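PDB 4MT4: CmeC from Campylobacter jejuni, which probably forms the outer membrane exit channel of a multidrug efflux system, as a trimeric member of the outer membrane factor family. Local coordinates for residues S157-T162 with K230-L235; F164-A169 with L223-Y228. All coordinates share one frame; numbering follows the deposited sequence.

How the contacts relate
Contacts 1 and 2 are successive layers of one antiparallel helix pair, helix 129-195 against helix 201-236, with centres about 10 Å apart. Going up the first helix means going down the second, so 164-169, which follows 157-162, faces 223-228, which precedes 230-235. The axes of the short segments are 9.7 Å apart at contact 1 and 8.6 Å at contact 2, so the pair is closer where Ala169 lies in the interface. The layers join directly: Leu232 CD2 lies 3.7 Å from Leu166 CD2, and Thr162 CG2 lies 3.8 Å from Tyr228 O. Both reach a second subunit through residues of helix 201-236, such as Lys230 and Asn227.

Contact 1: S157-T162 with K230-L235; sequences SNTVQT and KALKIL
Thr162 and Leu235, the two residues with the most surface buried here, meet end to end, with Thr162 OG1 3.5 Å from Leu235 CD1. That hydroxyl is already engaged within its own helix: it donates to Asn158 O at 2.6 Å, with a C=O...donor angle of 150°. Thr162 N binds the same oxygen from the opposite face of the carbonyl plane, so two donors grip it. The torsion that sets OG1 beside the backbone N (chi1 -63°) turns the methyl the other way, anti to that N; Thr162 CG2 packs 3.7 Å from Leu232 N and 3.8 Å from Ala231 CB.

Leu232 extends its CD1 branch across the interface to Thr159 O, at 3.9 Å. Thr159 OG1 passes alongside Leu235 CB, 4.2 Å away, and bonds to Val155 O in its own helix. The contact is thus van der Waals packing, methyls against polar atoms included, with both threonine hydroxyls hydrogen-bonded inside helix 129-195. The short segments run antiparallel at 151°. Helix 44-56 covers one flank, where Val49 touches both Thr159 and Leu232; helix 411-445 packs on Ser157, Val160 and Gln161, while Lys230, Lys233 and Ile234 meet a second subunit.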
# COMPACT_ATOMS: atom_id res chain seq x y z
N SER B 157 -3.23 -20.21 4.23
CA SER B 157 -2.02 -20.17 5.04
C SER B 157 -2.15 -19.19 6.20
O SER B 157 -1.73 -19.48 7.32
CB SER B 157 -0.82 -19.79 4.17
OG SER B 157 -0.58 -20.77 3.18
N ASN B 158 -2.74 -18.03 5.92
CA ASN B 158 -2.95 -17.02 6.95
C ASN B 158 -3.93 -17.49 8.01
O ASN B 158 -3.76 -17.20 9.20
CB ASN B 158 -3.45 -15.71 6.33
CG ASN B 158 -2.36 -14.97 5.58
OD1 ASN B 158 -1.17 -15.20 5.79
ND2 ASN B 158 -2.77 -14.05 4.70
N THR B 159 -4.96 -18.22 7.59
CA THR B 159 -5.95 -18.78 8.50
C THR B 159 -5.33 -19.83 9.42
O THR B 159 -5.59 -19.85 10.62
CB THR B 159 -7.13 -19.40 7.73
OG1 THR B 159 -7.81 -18.39 6.98
CG2 THR B 159 -8.11 -20.06 8.69
N VAL B 160 -4.51 -20.70 8.84
CA VAL B 160 -3.85 -21.75 9.61
C VAL B 160 -2.87 -21.17 10.63
O VAL B 160 -2.85 -21.58 11.79
CB VAL B 160 -3.08 -22.73 8.68
CG1 VAL B 160 -2.24 -23.70 9.50
CG2 VAL B 160 -4.06 -23.48 7.79
N GLN B 161 -2.07 -20.21 10.18
CA GLN B 161 -1.06 -19.60 11.04
C GLN B 161 -1.68 -18.69 12.10
O GLN B 161 -1.10 -18.49 13.17
CB GLN B 161 -0.05 -18.81 10.20
CG GLN B 161 0.89 -19.69 9.38
CD GLN B 161 1.97 -18.89 8.67
OE1 GLN B 161 1.81 -17.70 8.41
NE2 GLN B 161 3.08 -19.55 8.36
N THR B 162 -2.86 -18.15 11.81
CA THR B 162 -3.60 -17.35 12.79
C THR B 162 -4.20 -18.27 13.85
O THR B 162 -4.22 -17.93 15.04
CB THR B 162 -4.71 -16.52 12.13
OG1 THR B 162 -4.13 -15.58 11.21
CG2 THR B 162 -5.53 -15.77 13.17
N LYS B 230 -9.76 -12.11 17.38
CA LYS B 230 -10.32 -11.15 16.44
C LYS B 230 -9.82 -11.41 15.03
O LYS B 230 -10.59 -11.39 14.07
CB LYS B 230 -9.97 -9.72 16.86
CG LYS B 230 -10.10 -8.70 15.73
CD LYS B 230 -9.36 -7.41 16.05
CE LYS B 230 -9.32 -6.48 14.85
NZ LYS B 230 -8.52 -5.25 15.12
N ALA B 231 -8.52 -11.66 14.91
CA ALA B 231 -7.88 -11.92 13.62
C ALA B 231 -8.47 -13.15 12.94
O ALA B 231 -8.63 -13.17 11.72
CB ALA B 231 -6.38 -12.07 13.80
N LEU B 232 -8.79 -14.17 13.73
CA LEU B 232 -9.34 -15.40 13.18
C LEU B 232 -10.80 -15.22 12.76
O LEU B 232 -11.23 -15.79 11.75
CB LEU B 232 -9.22 -16.54 14.20
CG LEU B 232 -9.60 -17.93 13.68
CD1 LEU B 232 -8.67 -18.34 12.55
CD2 LEU B 232 -9.59 -18.96 14.80
N LYS B 233 -11.54 -14.43 13.52
CA LYS B 233 -12.94 -14.15 13.22
C LYS B 233 -13.09 -13.40 11.90
O LYS B 233 -13.93 -13.75 11.07
CB LYS B 233 -13.59 -13.35 14.36
CG LYS B 233 -13.72 -14.12 15.66
CD LYS B 233 -14.59 -15.35 15.49
CE LYS B 233 -14.77 -16.08 16.81
NZ LYS B 233 -15.53 -17.35 16.63
N ILE B 234 -12.27 -12.37 11.72
CA ILE B 234 -12.30 -11.55 10.52
C ILE B 234 -11.97 -12.38 9.28
O ILE B 234 -12.48 -12.13 8.18
CB ILE B 234 -11.32 -10.36 10.63
CG1 ILE B 234 -11.77 -9.41 11.76
CG2 ILE B 234 -11.23 -9.59 9.33
CD1 ILE B 234 -10.92 -8.16 11.88
N LEU B 235 -11.13 -13.40 9.46
CA LEU B 235 -10.68 -14.23 8.35
C LEU B 235 -11.70 -15.28 7.91
O LEU B 235 -11.68 -15.72 6.76
CB LEU B 235 -9.37 -14.93 8.72
CG LEU B 235 -8.07 -14.12 8.62
CD1 LEU B 235 -6.91 -14.90 9.24
CD2 LEU B 235 -7.76 -13.76 7.18

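Contact 2: F164-A169 with L223-Y228; sequences FNLVNA and LNKENY
Asn165 lays its CB over one face of the Tyr228 ring in a CH-pi contact. Asn165 CB stands 3.8 Å from the centroid of the Tyr228 ring and 22° off the normal, displaced toward the rim on the CD1-CE1 side. The amide crosses the ring obliquely, its plane turned 51° from that of the phenol, and Asn165 ND2 lies 3.7 Å from Tyr228 CE1. On its other branch, Asn165 OD1 makes a weak hydrogen bond to Asn437 ND2 of helix 411-445. With CG of Tyr228 beside its own backbone N, the ring lies along the flank of the interface, next to Asn165. Asn224 ND2, from the preceding turn of the same helix, lies at the ring's edge and in its plane.

Van der Waals packing makes up the rest. Ala169 CB points at the other helix and meets its backbone almost directly, 3.6 Å from Lys225 CA. It also lies 3.4 Å from Asn224 ND2. This close seating of a methyl against main chain agrees with the 4.8 Å separation between Ala169 CA and Lys225 CA. Leu166 sends CD1 toward Lys225 O, at 3.7 Å, and along Tyr228 CB.

A salt bridge joins neighbours on helix 201-236. Lys225 bends at chi2 and chi3, carrying its amine away from segment 164-169 to Glu226, where Lys225 NZ and Glu226 OE2 are 3.0 Å apart; its aliphatic part remains beside Ala169.

The two segments run antiparallel at 160°, the second in a predicted coiled coil. Helix 411-445 backs helix 129-195 here, packing on Phe164, Val167 and Asn168, whose amide bonds to Asn430. Lys225 also touches Tyr170 and Glu173 of helix 129-195, while Leu223, Glu226 and Asn227 face a second subunit, whose Arg370 forms a long, weak ion pair with Glu226 OE1.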
# COMPACT_ATOMS: atom_id res chain seq x y z
N PHE B 164 -2.95 -21.18 14.82
CA PHE B 164 -1.85 -21.65 15.66
C PHE B 164 -1.34 -20.56 16.60
O PHE B 164 -0.93 -20.84 17.72
CB PHE B 164 -0.70 -22.16 14.78
CG PHE B 164 -0.90 -23.57 14.31
CD1 PHE B 164 -1.45 -24.53 15.15
CD2 PHE B 164 -0.54 -23.95 13.02
CE1 PHE B 164 -1.63 -25.83 14.72
CE2 PHE B 164 -0.72 -25.25 12.58
CZ PHE B 164 -1.27 -26.19 13.43
N ASN B 165 -1.37 -19.31 16.13
CA ASN B 165 -1.03 -18.18 16.98
C ASN B 165 -2.07 -17.99 18.08
O ASN B 165 -1.75 -17.52 19.18
CB ASN B 165 -0.89 -16.90 16.16
CG ASN B 165 0.39 -16.85 15.35
OD1 ASN B 165 1.37 -17.52 15.68
ND2 ASN B 165 0.39 -16.05 14.29
N LEU B 166 -3.31 -18.35 17.77
CA LEU B 166 -4.39 -18.27 18.74
C LEU B 166 -4.24 -19.35 19.81
O LEU B 166 -4.39 -19.09 21.00
CB LEU B 166 -5.75 -18.41 18.05
CG LEU B 166 -6.95 -18.47 18.99
CD1 LEU B 166 -7.06 -17.20 19.82
CD2 LEU B 166 -8.24 -18.72 18.22
N VAL B 167 -3.94 -20.57 19.37
CA VAL B 167 -3.72 -21.69 20.29
C VAL B 167 -2.51 -21.40 21.17
O VAL B 167 -2.49 -21.73 22.36
CB VAL B 167 -3.50 -23.02 19.54
CG1 VAL B 167 -3.32 -24.16 20.52
CG2 VAL B 167 -4.68 -23.30 18.61
N ASN B 168 -1.49 -20.79 20.57
CA ASN B 168 -0.31 -20.36 21.30
C ASN B 168 -0.69 -19.34 22.38
O ASN B 168 -0.16 -19.36 23.49
CB ASN B 168 0.71 -19.75 20.33
CG ASN B 168 2.09 -19.60 20.94
OD1 ASN B 168 3.04 -19.22 20.26
ND2 ASN B 168 2.22 -19.93 22.22
N ALA B 169 -1.62 -18.46 22.03
CA ALA B 169 -2.09 -17.44 22.95
C ALA B 169 -2.92 -18.04 24.08
O ALA B 169 -2.85 -17.58 25.22
CB ALA B 169 -2.88 -16.38 22.21
N LEU B 223 -5.15 -10.32 26.65
CA LEU B 223 -5.21 -9.29 25.62
C LEU B 223 -4.59 -9.79 24.32
O LEU B 223 -5.11 -9.54 23.23
CB LEU B 223 -4.50 -8.02 26.10
CG LEU B 223 -5.19 -6.71 25.75
CD1 LEU B 223 -6.67 -6.81 26.08
CD2 LEU B 223 -4.55 -5.55 26.50
N ASN B 224 -3.47 -10.50 24.44
CA ASN B 224 -2.80 -11.09 23.30
C ASN B 224 -3.66 -12.18 22.66
O ASN B 224 -3.62 -12.39 21.45
CB ASN B 224 -1.45 -11.67 23.72
CG ASN B 224 -0.71 -12.34 22.57
OD1 ASN B 224 -0.06 -11.67 21.77
ND2 ASN B 224 -0.82 -13.66 22.49
N LYS B 225 -4.45 -12.85 23.50
CA LYS B 225 -5.34 -13.90 23.03
C LYS B 225 -6.52 -13.31 22.27
O LYS B 225 -6.94 -13.83 21.24
CB LYS B 225 -5.83 -14.74 24.22
CG LYS B 225 -6.64 -15.97 23.85
CD LYS B 225 -8.14 -15.70 23.86
CE LYS B 225 -8.60 -15.11 25.18
NZ LYS B 225 -10.08 -14.96 25.25
N GLU B 226 -7.05 -12.20 22.79
CA GLU B 226 -8.17 -11.52 22.15
C GLU B 226 -7.79 -10.93 20.80
O GLU B 226 -8.63 -10.81 19.91
CB GLU B 226 -8.71 -10.42 23.07
CG GLU B 226 -9.58 -10.93 24.21
CD GLU B 226 -10.90 -11.50 23.72
OE1 GLU B 226 -11.45 -10.97 22.73
OE2 GLU B 226 -11.38 -12.48 24.32
N ASN B 227 -6.51 -10.57 20.66
CA ASN B 227 -6.02 -10.00 19.41
C ASN B 227 -6.02 -11.01 18.27
O ASN B 227 -6.34 -10.67 17.13
CB ASN B 227 -4.61 -9.44 19.60
CG ASN B 227 -4.08 -8.74 18.36
OD1 ASN B 227 -4.44 -7.60 18.08
ND2 ASN B 227 -3.23 -9.43 17.61
N TYR B 228 -5.66 -12.25 18.59
CA TYR B 228 -5.60 -13.31 17.59
C TYR B 228 -6.96 -13.96 17.40
O TYR B 228 -7.22 -14.57 16.36
CB TYR B 228 -4.56 -14.36 17.99
CG TYR B 228 -3.14 -13.92 17.75
CD1 TYR B 228 -2.64 -13.77 16.46
CD2 TYR B 228 -2.29 -13.65 18.82
CE1 TYR B 228 -1.34 -13.37 16.24
CE2 TYR B 228 -0.98 -13.25 18.60
CZ TYR B 228 -0.51 -13.11 17.31
OH TYR B 228 0.78 -12.71 17.08